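PDB 6XFR: Lactamase_B domain-containing protein from Pontibacter korlensis, which probably hydrolyses beta-lactam antibiotics to substituted beta-amino acids, using zinc ions as a class B (B1) metallo-beta-lactamase. Local coordinates for residues D177-Q189 with G206-L218. Residues are numbered along the deposited sequence; the frame is centred on the assembly and turned at random.
Sequences DLKSWPLAIQRLQ and GDQSLLSHTLSLL
L218 lies across one face of the W181 indole at the end of an antiparallel helix pair, a worked example of how the alpha-beta/beta-alpha fold of metallo-beta-lactamases packs the last two helices of the chain against each other. The axes of 181-189 and 209-217 run 164° apart in direction and come within 9.5 Å. At one end of the seam, L218 CD1 makes a CH-pi contact 3.8 Å from the centroid of the five-membered ring of W181. Both methyls of the leucine touch W181 CB, and L218 CD2 reaches on toward W181 CE3 on the six-membered ring, so the isopropyl fork spans the root of the indole. The long directions of the two side chains are roughly perpendicular. W181 NE1 is hydrogen-bonded to L161 O, and the indole lies close to the zinc ligand H141.

Midway along, I185 divides its branches. CG1, beside the backbone N (chi1 -69°), meets T214 CG2 at 3.7 Å, whereas I185 CG2, anti to that N, drops between L211 O and L215 CD1, 3.6 Å from the latter. I185 and L215 run antiparallel alongside each other, and L215 CD1 also reaches P182 O at 3.5 Å. At the far end the aliphatic part of Q189 lies alongside L211 in opposed directions, Q189 CG 3.7 Å from L211 CB.

T214 turns its two branches to different tasks: the methyl packs on I185, while OG1, also bonded to K163 N, donates to L210 O at 2.9 Å, with a C=O...OG1 angle of 172°.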
ATOM      1  N   ASP B 177      25.553  -6.753   5.298  1.00 59.58           N
ATOM      2  CA  ASP B 177      26.155  -8.058   5.061  1.00 55.50           C
ATOM      3  C   ASP B 177      25.779  -8.428   3.640  1.00 52.99           C
ATOM      4  O   ASP B 177      24.836  -9.190   3.418  1.00 55.58           O
ATOM      5  CB  ASP B 177      25.678  -9.072   6.038  1.00 58.09           C
ATOM      6  CG  ASP B 177      26.486 -10.340   5.981  1.00 63.06           C
ATOM      7  OD1 ASP B 177      26.302 -11.205   6.868  1.00 62.09           O
ATOM      8  OD2 ASP B 177      27.322 -10.451   5.053  1.00 64.26           O
ATOM      9  N   LEU B 178      26.517  -7.870   2.676  1.00 44.38           N
ATOM     10  CA  LEU B 178      26.127  -8.007   1.280  1.00 43.18           C
ATOM     11  C   LEU B 178      26.162  -9.457   0.832  1.00 48.83           C
ATOM     12  O   LEU B 178      25.418  -9.845  -0.070  1.00 55.27           O
ATOM     13  CB  LEU B 178      27.054  -7.172   0.402  1.00 45.78           C
ATOM     14  CG  LEU B 178      26.871  -5.675   0.594  1.00 49.52           C
ATOM     15  CD1 LEU B 178      27.695  -4.943  -0.421  1.00 47.88           C
ATOM     16  CD2 LEU B 178      25.391  -5.296   0.512  1.00 40.92           C
ATOM     17  N   LYS B 179      26.983 -10.281   1.478  1.00 47.35           N
ATOM     18  CA  LYS B 179      27.141 -11.655   1.044  1.00 49.50           C
ATOM     19  C   LYS B 179      25.989 -12.531   1.520  1.00 52.65           C
ATOM     20  O   LYS B 179      25.617 -13.485   0.828  1.00 52.34           O
ATOM     21  CB  LYS B 179      28.487 -12.178   1.551  1.00 54.57           C
ATOM     22  CG  LYS B 179      29.215 -13.088   0.588  1.00 58.71           C
ATOM     23  CD  LYS B 179      28.752 -14.513   0.839  1.00 67.59           C
ATOM     24  CE  LYS B 179      29.703 -15.511   0.243  1.00 65.47           C
ATOM     25  NZ  LYS B 179      29.945 -15.137  -1.175  1.00 66.29           N
ATOM     26  N   SER B 180      25.394 -12.210   2.675  1.00 51.80           N
ATOM     27  CA  SER B 180      24.311 -13.013   3.233  1.00 49.19           C
ATOM     28  C   SER B 180      22.934 -12.537   2.812  1.00 46.07           C
ATOM     29  O   SER B 180      22.026 -13.361   2.679  1.00 37.59           O
ATOM     30  CB  SER B 180      24.400 -13.039   4.761  1.00 56.46           C
ATOM     31  OG  SER B 180      23.364 -13.838   5.323  1.00 61.08           O
ATOM     32  N   TRP B 181      22.763 -11.227   2.621  1.00 49.53           N
ATOM     33  CA  TRP B 181      21.483 -10.626   2.229  1.00 33.20           C
ATOM     34  C   TRP B 181      20.735 -11.412   1.154  1.00 35.90           C
ATOM     35  O   TRP B 181      19.539 -11.669   1.340  1.00 36.88           O
ATOM     36  CB  TRP B 181      21.770  -9.201   1.739  1.00 32.57           C
ATOM     37  CG  TRP B 181      20.665  -8.217   1.966  1.00 33.24           C
ATOM     38  CD1 TRP B 181      19.323  -8.473   2.034  1.00 27.24           C
ATOM     39  CD2 TRP B 181      20.817  -6.814   2.160  1.00 29.73           C
ATOM     40  NE1 TRP B 181      18.640  -7.318   2.261  1.00 28.21           N
ATOM     41  CE2 TRP B 181      19.534  -6.280   2.337  1.00 36.97           C
ATOM     42  CE3 TRP B 181      21.921  -5.954   2.202  1.00 32.11           C
ATOM     43  CZ2 TRP B 181      19.318  -4.917   2.566  1.00 36.45           C
ATOM     44  CZ3 TRP B 181      21.712  -4.621   2.427  1.00 34.98           C
ATOM     45  CH2 TRP B 181      20.418  -4.107   2.610  1.00 35.54           C
ATOM     46  N   PRO B 182      21.378 -11.855   0.063  1.00 45.85           N
ATOM     47  CA  PRO B 182      20.645 -12.615  -0.972  1.00 41.09           C
ATOM     48  C   PRO B 182      20.009 -13.899  -0.471  1.00 44.27           C
ATOM     49  O   PRO B 182      18.887 -14.228  -0.870  1.00 49.43           O
ATOM     50  CB  PRO B 182      21.735 -12.917  -2.007  1.00 39.23           C
ATOM     51  CG  PRO B 182      22.807 -11.934  -1.737  1.00 39.82           C
ATOM     52  CD  PRO B 182      22.797 -11.648  -0.291  1.00 38.16           C
ATOM     53  N   LEU B 183      20.706 -14.657   0.369  1.00 45.39           N
ATOM     54  CA  LEU B 183      20.126 -15.880   0.901  1.00 44.49           C
ATOM     55  C   LEU B 183      19.035 -15.576   1.929  1.00 36.74           C
ATOM     56  O   LEU B 183      18.068 -16.333   2.056  1.00 38.69           O
ATOM     57  CB  LEU B 183      21.248 -16.750   1.487  1.00 52.30           C
ATOM     58  CG  LEU B 183      22.384 -16.940   0.468  1.00 52.64           C
ATOM     59  CD1 LEU B 183      23.548 -17.730   1.019  1.00 53.35           C
ATOM     60  CD2 LEU B 183      21.855 -17.580  -0.822  1.00 48.28           C
ATOM     61  N   ALA B 184      19.150 -14.468   2.653  1.00 33.34           N
ATOM     62  CA  ALA B 184      18.083 -14.111   3.581  1.00 36.39           C
ATOM     63  C   ALA B 184      16.790 -13.813   2.832  1.00 37.15           C
ATOM     64  O   ALA B 184      15.707 -14.224   3.267  1.00 27.19           O
ATOM     65  CB  ALA B 184      18.504 -12.920   4.442  1.00 40.33           C
ATOM     66  N   ILE B 185      16.880 -13.104   1.696  1.00 39.87           N
ATOM     67  CA  ILE B 185      15.682 -12.834   0.909  1.00 35.91           C
ATOM     68  C   ILE B 185      15.050 -14.139   0.446  1.00 38.75           C
ATOM     69  O   ILE B 185      13.837 -14.355   0.599  1.00 39.49           O
ATOM     70  CB  ILE B 185      16.016 -11.919  -0.287  1.00 34.66           C
ATOM     71  CG1 ILE B 185      16.358 -10.525   0.206  1.00 24.97           C
ATOM     72  CG2 ILE B 185      14.830 -11.902  -1.308  1.00 30.05           C
ATOM     73  CD1 ILE B 185      15.358 -10.045   1.236  1.00 26.16           C
ATOM     74  N   GLN B 186      15.875 -15.055  -0.070  1.00 36.14           N
ATOM     75  CA  GLN B 186      15.362 -16.319  -0.577  1.00 33.71           C
ATOM     76  C   GLN B 186      14.770 -17.168   0.535  1.00 39.14           C
ATOM     77  O   GLN B 186      13.823 -17.921   0.305  1.00 47.74           O
ATOM     78  CB  GLN B 186      16.480 -17.047  -1.304  1.00 37.76           C
ATOM     79  CG  GLN B 186      17.047 -16.190  -2.410  1.00 38.06           C
ATOM     80  CD  GLN B 186      18.215 -16.818  -3.129  1.00 44.70           C
ATOM     81  OE1 GLN B 186      19.267 -17.046  -2.547  1.00 56.13           O
ATOM     82  NE2 GLN B 186      18.028 -17.117  -4.399  1.00 45.26           N
ATOM     83  N   ARG B 187      15.285 -17.043   1.750  1.00 39.17           N
ATOM     84  CA  ARG B 187      14.617 -17.680   2.869  1.00 36.21           C
ATOM     85  C   ARG B 187      13.216 -17.093   3.042  1.00 38.63           C
ATOM     86  O   ARG B 187      12.224 -17.833   3.114  1.00 40.60           O
ATOM     87  CB  ARG B 187      15.462 -17.502   4.129  1.00 33.32           C
ATOM     88  CG  ARG B 187      16.426 -18.630   4.412  1.00 44.68           C
ATOM     89  CD  ARG B 187      17.576 -18.221   5.347  1.00 50.02           C
ATOM     90  NE  ARG B 187      18.771 -19.060   5.162  1.00 56.84           N
ATOM     91  CZ  ARG B 187      20.034 -18.624   5.019  1.00 58.82           C
ATOM     92  NH1 ARG B 187      20.352 -17.329   5.039  1.00 51.05           N
ATOM     93  NH2 ARG B 187      21.006 -19.506   4.851  1.00 67.25           N
ATOM     94  N   LEU B 188      13.092 -15.769   2.973  1.00 27.20           N
ATOM     95  CA  LEU B 188      11.763 -15.179   3.071  1.00 24.99           C
ATOM     96  C   LEU B 188      10.854 -15.680   1.954  1.00 26.14           C
ATOM     97  O   LEU B 188       9.696 -16.053   2.200  1.00 26.24           O
ATOM     98  CB  LEU B 188      11.875 -13.667   3.020  1.00 25.21           C
ATOM     99  CG  LEU B 188      12.617 -13.019   4.176  1.00 26.34           C
ATOM    100  CD1 LEU B 188      12.512 -11.514   4.020  1.00 25.24           C
ATOM    101  CD2 LEU B 188      12.039 -13.478   5.487  1.00 26.95           C
ATOM    102  N   GLN B 189      11.358 -15.715   0.716  1.00 27.61           N
ATOM    103  CA  GLN B 189      10.526 -16.201  -0.377  1.00 29.58           C
ATOM    104  C   GLN B 189      10.112 -17.646  -0.167  1.00 39.13           C
ATOM    105  O   GLN B 189       9.017 -18.031  -0.575  1.00 49.52           O
ATOM    106  CB  GLN B 189      11.232 -16.079  -1.710  1.00 31.55           C
ATOM    107  CG  GLN B 189      11.459 -14.686  -2.199  1.00 29.64           C
ATOM    108  CD  GLN B 189      12.338 -14.730  -3.408  1.00 36.74           C
ATOM    109  OE1 GLN B 189      13.269 -15.543  -3.442  1.00 41.58           O
ATOM    110  NE2 GLN B 189      12.053 -13.893  -4.430  1.00 32.66           N
ATOM    111  N   GLY B 206       4.286  -3.348  -1.088  1.00 35.20           N
ATOM    112  CA  GLY B 206       3.748  -3.967  -2.287  1.00 36.58           C
ATOM    113  C   GLY B 206       3.468  -5.440  -2.093  1.00 32.72           C
ATOM    114  O   GLY B 206       3.264  -5.910  -0.980  1.00 32.40           O
ATOM    115  N   ASP B 207       3.473  -6.184  -3.192  1.00 33.91           N
ATOM    116  CA  ASP B 207       3.290  -7.623  -3.072  1.00 35.08           C
ATOM    117  C   ASP B 207       4.658  -8.294  -2.968  1.00 37.42           C
ATOM    118  O   ASP B 207       5.651  -7.673  -2.584  1.00 34.21           O
ATOM    119  CB  ASP B 207       2.420  -8.164  -4.211  1.00 35.89           C
ATOM    120  CG  ASP B 207       2.966  -7.866  -5.605  1.00 41.90           C
ATOM    121  OD1 ASP B 207       4.055  -7.242  -5.724  1.00 37.10           O
ATOM    122  OD2 ASP B 207       2.265  -8.274  -6.595  1.00 37.50           O
ATOM    123  N   GLN B 208       4.713  -9.581  -3.268  1.00 43.76           N
ATOM    124  CA  GLN B 208       5.957 -10.318  -3.119  1.00 30.55           C
ATOM    125  C   GLN B 208       6.996  -9.913  -4.163  1.00 31.49           C
ATOM    126  O   GLN B 208       8.091 -10.467  -4.151  1.00 40.94           O
ATOM    127  CB  GLN B 208       5.651 -11.815  -3.190  1.00 34.28           C
ATOM    128  CG  GLN B 208       5.269 -12.299  -4.606  1.00 54.07           C
ATOM    129  CD  GLN B 208       3.833 -11.952  -5.018  1.00 67.09           C
ATOM    130  OE1 GLN B 208       3.116 -11.211  -4.318  1.00 73.01           O
ATOM    131  NE2 GLN B 208       3.406 -12.500  -6.155  1.00 71.40           N
ATOM    132  N   SER B 209       6.669  -8.965  -5.051  1.00 36.22           N
ATOM    133  CA  SER B 209       7.622  -8.339  -5.960  1.00 30.49           C
ATOM    134  C   SER B 209       8.723  -7.597  -5.211  1.00 35.70           C
ATOM    135  O   SER B 209       9.800  -7.378  -5.770  1.00 33.66           O
ATOM    136  CB  SER B 209       6.901  -7.344  -6.884  1.00 33.66           C
ATOM    137  OG  SER B 209       6.216  -7.946  -7.977  1.00 36.78           O
ATOM    138  N   LEU B 210       8.467  -7.160  -3.974  1.00 32.50           N
ATOM    139  CA  LEU B 210       9.505  -6.492  -3.193  1.00 24.60           C
ATOM    140  C   LEU B 210      10.655  -7.441  -2.838  1.00 30.36           C
ATOM    141  O   LEU B 210      11.790  -6.994  -2.608  1.00 35.19           O
ATOM    142  CB  LEU B 210       8.880  -5.870  -1.946  1.00 22.08           C
ATOM    143  CG  LEU B 210       8.449  -4.422  -2.103  1.00 23.10           C
ATOM    144  CD1 LEU B 210       7.043  -4.330  -2.662  1.00 35.91           C
ATOM    145  CD2 LEU B 210       8.544  -3.663  -0.806  1.00 27.22           C
ATOM    146  N   LEU B 211      10.387  -8.742  -2.739  1.00 25.88           N
ATOM    147  CA  LEU B 211      11.475  -9.677  -2.482  1.00 28.01           C
ATOM    148  C   LEU B 211      12.307  -9.876  -3.735  1.00 36.22           C
ATOM    149  O   LEU B 211      13.538  -9.731  -3.705  1.00 42.89           O
ATOM    150  CB  LEU B 211      10.941 -11.014  -1.985  1.00 23.93           C
ATOM    151  CG  LEU B 211       9.960 -10.849  -0.822  1.00 28.54           C
ATOM    152  CD1 LEU B 211       9.270 -12.190  -0.511  1.00 22.90           C
ATOM    153  CD2 LEU B 211      10.672 -10.260   0.411  1.00 20.22           C
ATOM    154  N   SER B 212      11.653 -10.158  -4.865  1.00 31.85           N
ATOM    155  CA  SER B 212      12.441 -10.333  -6.080  1.00 38.47           C
ATOM    156  C   SER B 212      13.203  -9.062  -6.456  1.00 34.29           C
ATOM    157  O   SER B 212      14.350  -9.162  -6.904  1.00 35.85           O
ATOM    158  CB  SER B 212      11.562 -10.814  -7.241  1.00 34.95           C
ATOM    159  OG  SER B 212      10.281 -10.246  -7.188  1.00 40.36           O
ATOM    160  N   HIS B 213      12.626  -7.865  -6.230  1.00 30.39           N
ATOM    161  CA  HIS B 213      13.347  -6.629  -6.553  1.00 36.78           C
ATOM    162  C   HIS B 213      14.566  -6.456  -5.652  1.00 43.04           C
ATOM    163  O   HIS B 213      15.623  -5.984  -6.099  1.00 44.88           O
ATOM    164  CB  HIS B 213      12.427  -5.400  -6.463  1.00 30.64           C
ATOM    165  CG  HIS B 213      13.138  -4.085  -6.643  1.00 31.89           C
ATOM    166  ND1 HIS B 213      13.731  -3.709  -7.830  1.00 35.28           N
ATOM    167  CD2 HIS B 213      13.337  -3.051  -5.783  1.00 33.69           C
ATOM    168  CE1 HIS B 213      14.286  -2.516  -7.690  1.00 35.58           C
ATOM    169  NE2 HIS B 213      14.051  -2.086  -6.463  1.00 36.35           N
ATOM    170  N   THR B 214      14.435  -6.795  -4.374  1.00 37.05           N
ATOM    171  CA  THR B 214      15.602  -6.728  -3.512  1.00 40.06           C
ATOM    172  C   THR B 214      16.667  -7.722  -3.964  1.00 39.99           C
ATOM    173  O   THR B 214      17.838  -7.355  -4.118  1.00 50.83           O
ATOM    174  CB  THR B 214      15.174  -6.974  -2.073  1.00 43.00           C
ATOM    175  OG1 THR B 214      14.310  -5.892  -1.668  1.00 39.62           O
ATOM    176  CG2 THR B 214      16.385  -7.062  -1.155  1.00 38.74           C
ATOM    177  N   LEU B 215      16.254  -8.945  -4.318  1.00 30.45           N
ATOM    178  CA  LEU B 215      17.193  -9.900  -4.899  1.00 32.49           C
ATOM    179  C   LEU B 215      17.913  -9.321  -6.115  1.00 35.94           C
ATOM    180  O   LEU B 215      19.120  -9.521  -6.299  1.00 37.30           O
ATOM    181  CB  LEU B 215      16.440 -11.162  -5.310  1.00 37.71           C
ATOM    182  CG  LEU B 215      17.251 -12.434  -5.146  1.00 43.63           C
ATOM    183  CD1 LEU B 215      17.431 -12.660  -3.639  1.00 42.72           C
ATOM    184  CD2 LEU B 215      16.577 -13.603  -5.838  1.00 38.60           C
ATOM    185  N   SER B 216      17.178  -8.617  -6.969  1.00 35.63           N
ATOM    186  CA  SER B 216      17.771  -8.039  -8.163  1.00 38.96           C
ATOM    187  C   SER B 216      18.816  -6.975  -7.815  1.00 38.71           C
ATOM    188  O   SER B 216      19.882  -6.913  -8.437  1.00 41.65           O
ATOM    189  CB  SER B 216      16.647  -7.473  -9.034  1.00 39.71           C
ATOM    190  OG  SER B 216      17.152  -6.665 -10.082  1.00 55.51           O
ATOM    191  N   LEU B 217      18.519  -6.109  -6.846  1.00 35.95           N
ATOM    192  CA  LEU B 217      19.482  -5.089  -6.439  1.00 47.21           C
ATOM    193  C   LEU B 217      20.774  -5.692  -5.884  1.00 46.48           C
ATOM    194  O   LEU B 217      21.854  -5.122  -6.073  1.00 48.66           O
ATOM    195  CB  LEU B 217      18.850  -4.164  -5.391  1.00 42.82           C
ATOM    196  CG  LEU B 217      17.751  -3.208  -5.842  1.00 35.74           C
ATOM    197  CD1 LEU B 217      17.269  -2.424  -4.638  1.00 31.80           C
ATOM    198  CD2 LEU B 217      18.228  -2.287  -6.952  1.00 37.20           C
ATOM    199  N   LEU B 218      20.679  -6.822  -5.197  1.00 43.84           N
ATOM    200  CA  LEU B 218      21.805  -7.481  -4.534  1.00 40.85           C
ATOM    201  C   LEU B 218      22.799  -8.194  -5.449  1.00 41.44           C
ATOM    202  O   LEU B 218      23.702  -7.586  -6.009  1.00 48.02           O
ATOM    203  CB  LEU B 218      21.264  -8.497  -3.521  1.00 35.31           C
ATOM    204  CG  LEU B 218      20.890  -7.833  -2.218  1.00 32.61           C
ATOM    205  CD1 LEU B 218      19.974  -8.740  -1.401  1.00 31.05           C
ATOM    206  CD2 LEU B 218      22.182  -7.507  -1.449  1.00 34.33           C
TER